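Local coordinates for nigritoxine (Vibrio nigripulchritudo, PDB 5M41), which is a bacterial toxin active against crustaceans and insects, with a new fold and a mode of action that remains unclear, at residues I573-H585 with G623-T635. Sequence-based numbering, arbitrary orientation.
Sequences IIAVNNPYSFVHH and GNEMEWLVRKFKT
Leu629 lays its two methyls across the loop that joins strands 571-576 and 583-589. Its CD1 lies 3.6 Å from CE1 of the Tyr580 ring, and its CD2 is 3.6 Å from the carbonyl oxygen of Pro579 while also nearing the tip of Phe582. That loop contains a type I turn from Asn578 to Ser581, overlapped at its start by an Asx turn in which Asn578 OD1 accepts from Tyr580 N at 2.9 Å. Phe633 points its rim into the turn: CZ is 3.3 Å from Asn578 O, an edge-on approach of ring carbon to carbonyl oxygen, and CE2 sits by Pro579. CD of Lys632 lies over the centre of one face of the same ring. The lysine chain leaves its backbone with CG opposite N (chi1 166°), bends at chi2 (-97°) and runs past Phe633 and Phe582, giving NZ to Ser581 O at 2.8 Å. This bond has a C=O...N angle of 150° and serves the carbonyl of the buried Ser581; Glu602 forms a salt bridge with the same ammonium and probably offsets its charge. Phe582 and Trp628 meet rim to rim, CE1 against CZ3 at 4.0 Å, the two side chains crossing at about a right angle. At the N-terminal start of helix 625-632, a water bridges Tyr580 OH and Glu625 OE2, accepting from the phenol and donating to the carboxylate, which Tyr609 also hydrogen-bonds. The contact thus seats one flank of helix 625-632, together with Phe633, on the beta hairpin 571-589 of a six-stranded antiparallel sheet, with helix 603-614 packing on Tyr580, Phe582, Trp628 and Leu629, and helix 688-704 touching the loop at Asn578, Tyr580 and Ser581.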
loop_
_atom_site.group_PDB
_atom_site.type_symbol
_atom_site.label_atom_id
_atom_site.label_comp_id
_atom_site.label_asym_id
_atom_site.label_seq_id
_atom_site.Cartn_x
_atom_site.Cartn_y
_atom_site.Cartn_z
ATOM N N ILE A 573 38.837 9.528 -15.560
ATOM C CA ILE A 573 37.825 9.865 -14.548
ATOM C C ILE A 573 36.833 8.700 -14.529
ATOM O O ILE A 573 36.052 8.524 -15.478
ATOM C CB ILE A 573 37.091 11.195 -14.857
ATOM C CG1 ILE A 573 38.078 12.375 -14.896
ATOM C CG2 ILE A 573 36.008 11.461 -13.811
ATOM C CD1 ILE A 573 37.490 13.684 -15.406
ATOM N N ILE A 574 36.895 7.887 -13.468
ATOM C CA ILE A 574 36.219 6.581 -13.462
ATOM C C ILE A 574 34.996 6.659 -12.535
ATOM O O ILE A 574 35.129 6.915 -11.315
ATOM C CB ILE A 574 37.164 5.433 -13.010
ATOM C CG1 ILE A 574 38.587 5.575 -13.610
ATOM C CG2 ILE A 574 36.554 4.065 -13.306
ATOM C CD1 ILE A 574 38.677 5.359 -15.114
ATOM N N ALA A 575 33.815 6.466 -13.116
ATOM C CA ALA A 575 32.543 6.759 -12.434
ATOM C C ALA A 575 31.570 5.600 -12.512
ATOM O O ALA A 575 31.364 5.011 -13.587
ATOM C CB ALA A 575 31.901 8.009 -13.032
ATOM N N VAL A 576 30.943 5.297 -11.379
ATOM C CA VAL A 576 30.000 4.197 -11.316
ATOM C C VAL A 576 28.647 4.623 -11.948
ATOM O O VAL A 576 28.351 5.823 -12.017
ATOM C CB VAL A 576 29.864 3.666 -9.858
ATOM C CG1 VAL A 576 28.979 4.572 -9.009
ATOM C CG2 VAL A 576 29.308 2.248 -9.859
ATOM N N ASN A 577 27.867 3.665 -12.466
ATOM C CA ASN A 577 26.576 3.977 -13.073
ATOM C C ASN A 577 25.489 4.381 -12.080
ATOM O O ASN A 577 24.582 5.156 -12.443
ATOM C CB ASN A 577 26.038 2.800 -13.868
ATOM C CG ASN A 577 26.792 2.566 -15.155
ATOM O OD1 ASN A 577 27.468 3.456 -15.669
ATOM N ND2 ASN A 577 26.662 1.359 -15.692
ATOM N N ASN A 578 25.561 3.845 -10.851
ATOM C CA ASN A 578 24.508 4.072 -9.819
ATOM C C ASN A 578 23.963 5.493 -9.868
ATOM O O ASN A 578 24.737 6.453 -9.747
ATOM C CB ASN A 578 25.050 3.815 -8.418
ATOM C CG ASN A 578 23.935 3.663 -7.380
ATOM O OD1 ASN A 578 23.024 4.508 -7.272
ATOM N ND2 ASN A 578 23.991 2.570 -6.627
ATOM N N PRO A 579 22.638 5.652 -10.047
ATOM C CA PRO A 579 22.160 7.017 -10.242
ATOM C C PRO A 579 22.217 7.884 -8.974
ATOM O O PRO A 579 22.043 9.078 -9.065
ATOM C CB PRO A 579 20.711 6.824 -10.724
ATOM C CG PRO A 579 20.306 5.500 -10.197
ATOM C CD PRO A 579 21.542 4.661 -10.082
ATOM N N TYR A 580 22.495 7.279 -7.826
ATOM C CA TYR A 580 22.647 8.008 -6.559
ATOM C C TYR A 580 24.109 8.260 -6.196
ATOM O O TYR A 580 24.423 8.555 -5.042
ATOM C CB TYR A 580 21.975 7.215 -5.426
ATOM C CG TYR A 580 20.471 7.104 -5.578
ATOM C CD1 TYR A 580 19.619 8.089 -5.075
ATOM C CD2 TYR A 580 19.905 6.009 -6.209
ATOM C CE1 TYR A 580 18.233 7.979 -5.212
ATOM C CE2 TYR A 580 18.531 5.879 -6.337
ATOM C CZ TYR A 580 17.704 6.868 -5.855
ATOM O OH TYR A 580 16.358 6.702 -6.004
ATOM N N SER A 581 25.009 8.070 -7.155
ATOM C CA SER A 581 26.434 8.293 -6.926
ATOM C C SER A 581 26.796 9.764 -7.006
ATOM O O SER A 581 26.468 10.430 -8.007
ATOM C CB SER A 581 27.255 7.554 -7.973
ATOM O OG SER A 581 28.615 7.918 -7.850
ATOM N N PHE A 582 27.505 10.250 -5.978
ATOM C CA PHE A 582 28.009 11.637 -5.922
ATOM C C PHE A 582 29.525 11.666 -5.797
ATOM O O PHE A 582 30.123 12.688 -5.383
ATOM C CB PHE A 582 27.342 12.427 -4.785
ATOM C CG PHE A 582 25.863 12.607 -4.986
ATOM C CD1 PHE A 582 25.379 13.655 -5.769
ATOM C CD2 PHE A 582 24.959 11.694 -4.447
ATOM C CE1 PHE A 582 24.014 13.792 -6.003
ATOM C CE2 PHE A 582 23.587 11.820 -4.679
ATOM C CZ PHE A 582 23.120 12.873 -5.457
ATOM N N VAL A 583 30.139 10.544 -6.186
ATOM C CA VAL A 583 31.595 10.380 -6.157
ATOM C C VAL A 583 32.104 9.752 -7.451
ATOM O O VAL A 583 31.335 9.196 -8.236
ATOM C CB VAL A 583 32.070 9.493 -4.967
ATOM C CG1 VAL A 583 31.744 10.153 -3.624
ATOM C CG2 VAL A 583 31.471 8.086 -5.048
ATOM N N HIS A 584 33.412 9.845 -7.654
ATOM C CA HIS A 584 34.109 9.106 -8.699
ATOM C C HIS A 584 35.543 9.070 -8.279
ATOM O O HIS A 584 35.924 9.765 -7.312
ATOM C CB HIS A 584 33.925 9.752 -10.076
ATOM C CG HIS A 584 34.363 11.198 -10.139
ATOM N ND1 HIS A 584 35.661 11.563 -10.267
ATOM C CD2 HIS A 584 33.630 12.375 -10.097
ATOM C CE1 HIS A 584 35.747 12.902 -10.301
ATOM N NE2 HIS A 584 34.506 13.400 -10.193
ATOM N N HIS A 585 36.350 8.239 -8.941
ATOM C CA HIS A 585 37.788 8.290 -8.733
ATOM C C HIS A 585 38.515 8.646 -10.001
ATOM O O HIS A 585 37.970 8.518 -11.089
ATOM C CB HIS A 585 38.350 7.024 -8.091
ATOM C CG HIS A 585 38.131 5.760 -8.893
ATOM N ND1 HIS A 585 39.065 5.254 -9.726
ATOM C CD2 HIS A 585 37.058 4.861 -8.913
ATOM C CE1 HIS A 585 38.610 4.104 -10.263
ATOM N NE2 HIS A 585 37.376 3.870 -9.767
ATOM N N GLY A 623 12.836 19.414 -9.452
ATOM C CA GLY A 623 11.834 18.698 -10.246
ATOM C C GLY A 623 11.522 17.274 -9.810
ATOM O O GLY A 623 11.804 16.855 -8.684
ATOM N N ASN A 624 10.909 16.542 -10.729
ATOM C CA ASN A 624 10.965 15.100 -10.748
ATOM C C ASN A 624 12.371 14.626 -10.333
ATOM O O ASN A 624 13.388 15.057 -10.902
ATOM C CB ASN A 624 10.622 14.650 -12.161
ATOM C CG ASN A 624 10.689 13.154 -12.342
ATOM O OD1 ASN A 624 11.695 12.520 -12.068
ATOM N ND2 ASN A 624 9.617 12.591 -12.863
ATOM N N GLU A 625 12.419 13.756 -9.325
ATOM C CA GLU A 625 13.676 13.368 -8.712
ATOM C C GLU A 625 14.479 12.479 -9.648
ATOM O O GLU A 625 15.700 12.583 -9.731
ATOM C CB GLU A 625 13.444 12.691 -7.358
ATOM C CG GLU A 625 14.738 12.413 -6.589
ATOM C CD GLU A 625 14.495 11.689 -5.273
ATOM O OE1 GLU A 625 13.341 11.694 -4.823
ATOM O OE2 GLU A 625 15.446 11.117 -4.692
ATOM N N MET A 626 13.774 11.608 -10.354
ATOM C CA MET A 626 14.364 10.747 -11.364
ATOM C C MET A 626 15.059 11.567 -12.467
ATOM O O MET A 626 16.206 11.282 -12.857
ATOM C CB MET A 626 13.251 9.878 -11.950
ATOM C CG MET A 626 13.711 8.719 -12.796
ATOM S SD MET A 626 12.360 7.548 -13.074
ATOM C CE MET A 626 12.084 6.985 -11.427
ATOM N N GLU A 627 14.355 12.583 -12.965
ATOM C CA GLU A 627 14.908 13.474 -13.972
ATOM C C GLU A 627 16.116 14.199 -13.363
ATOM O O GLU A 627 17.157 14.345 -14.022
ATOM C CB GLU A 627 13.841 14.468 -14.465
ATOM C CG GLU A 627 12.757 13.826 -15.330
ATOM C CD GLU A 627 11.699 14.800 -15.841
ATOM O OE1 GLU A 627 11.572 15.921 -15.334
ATOM O OE2 GLU A 627 10.959 14.438 -16.764
ATOM N N TRP A 628 15.995 14.617 -12.097
ATOM C CA TRP A 628 17.078 15.358 -11.464
ATOM C C TRP A 628 18.351 14.547 -11.419
ATOM O O TRP A 628 19.435 15.069 -11.705
ATOM C CB TRP A 628 16.675 15.896 -10.082
ATOM C CG TRP A 628 17.685 16.865 -9.501
ATOM C CD1 TRP A 628 17.612 18.257 -9.464
ATOM C CD2 TRP A 628 18.972 16.539 -8.869
ATOM N NE1 TRP A 628 18.729 18.789 -8.857
ATOM C CE2 TRP A 628 19.584 17.815 -8.496
ATOM C CE3 TRP A 628 19.654 15.354 -8.595
ATOM C CZ2 TRP A 628 20.820 17.881 -7.860
ATOM C CZ3 TRP A 628 20.900 15.432 -7.958
ATOM C CH2 TRP A 628 21.464 16.663 -7.605
ATOM N N LEU A 629 18.236 13.266 -11.070
ATOM C CA LEU A 629 19.405 12.390 -10.896
ATOM C C LEU A 629 20.085 12.008 -12.216
ATOM O O LEU A 629 21.316 11.950 -12.301
ATOM C CB LEU A 629 19.017 11.123 -10.112
ATOM C CG LEU A 629 18.703 11.381 -8.627
ATOM C CD1 LEU A 629 17.946 10.214 -7.986
ATOM C CD2 LEU A 629 19.987 11.713 -7.866
ATOM N N VAL A 630 19.279 11.742 -13.236
ATOM C CA VAL A 630 19.796 11.473 -14.561
ATOM C C VAL A 630 20.519 12.731 -15.044
ATOM O O VAL A 630 21.629 12.640 -15.546
ATOM C CB VAL A 630 18.668 11.043 -15.538
ATOM C CG1 VAL A 630 19.146 11.073 -16.990
ATOM C CG2 VAL A 630 18.170 9.644 -15.173
ATOM N N ARG A 631 19.907 13.902 -14.852
ATOM C CA ARG A 631 20.495 15.157 -15.331
ATOM C C ARG A 631 21.789 15.522 -14.592
ATOM O O ARG A 631 22.644 16.216 -15.140
ATOM C CB ARG A 631 19.468 16.284 -15.256
ATOM C CG ARG A 631 19.930 17.628 -15.798
ATOM C CD ARG A 631 18.799 18.647 -15.788
ATOM N NE ARG A 631 18.170 18.760 -14.471
ATOM C CZ ARG A 631 16.887 18.492 -14.226
ATOM N NH1 ARG A 631 16.082 18.115 -15.206
ATOM N NH2 ARG A 631 16.403 18.615 -13.000
ATOM N N LYS A 632 21.947 15.032 -13.359
ATOM C CA LYS A 632 23.134 15.322 -12.545
ATOM C C LYS A 632 24.413 14.912 -13.279
ATOM O O LYS A 632 25.406 15.635 -13.232
ATOM C CB LYS A 632 23.010 14.670 -11.143
ATOM C CG LYS A 632 24.269 14.579 -10.275
ATOM C CD LYS A 632 24.927 13.208 -10.413
ATOM C CE LYS A 632 26.285 13.168 -9.736
ATOM N NZ LYS A 632 27.154 12.039 -10.202
ATOM N N PHE A 633 24.362 13.788 -13.989
ATOM C CA PHE A 633 25.534 13.245 -14.669
ATOM C C PHE A 633 25.998 14.064 -15.898
ATOM O O PHE A 633 27.088 13.828 -16.417
ATOM C CB PHE A 633 25.287 11.777 -15.035
ATOM C CG PHE A 633 25.232 10.865 -13.831
ATOM C CD1 PHE A 633 26.399 10.402 -13.238
ATOM C CD2 PHE A 633 24.008 10.492 -13.281
ATOM C CE1 PHE A 633 26.346 9.568 -12.136
ATOM C CE2 PHE A 633 23.947 9.684 -12.154
ATOM C CZ PHE A 633 25.117 9.220 -11.579
ATOM N N LYS A 634 25.167 15.026 -16.320
ATOM C CA LYS A 634 25.425 15.917 -17.454
ATOM C C LYS A 634 25.736 17.323 -16.978
ATOM O O LYS A 634 25.985 18.209 -17.793
ATOM C CB LYS A 634 24.191 15.992 -18.355
ATOM C CG LYS A 634 23.767 14.672 -18.984
ATOM C CD LYS A 634 22.325 14.765 -19.461
ATOM C CE LYS A 634 21.984 13.596 -20.371
ATOM N NZ LYS A 634 20.607 13.108 -20.107
ATOM N N THR A 635 25.721 17.529 -15.660
ATOM C CA THR A 635 25.846 18.856 -15.073
ATOM C C THR A 635 27.198 19.046 -14.380
ATOM O O THR A 635 27.621 18.214 -13.580
ATOM C CB THR A 635 24.677 19.111 -14.086
ATOM O OG1 THR A 635 23.438 18.751 -14.716
ATOM C CG2 THR A 635 24.627 20.593 -13.632
HETATM O O HOH W 1 14.863 8.431 -4.558
#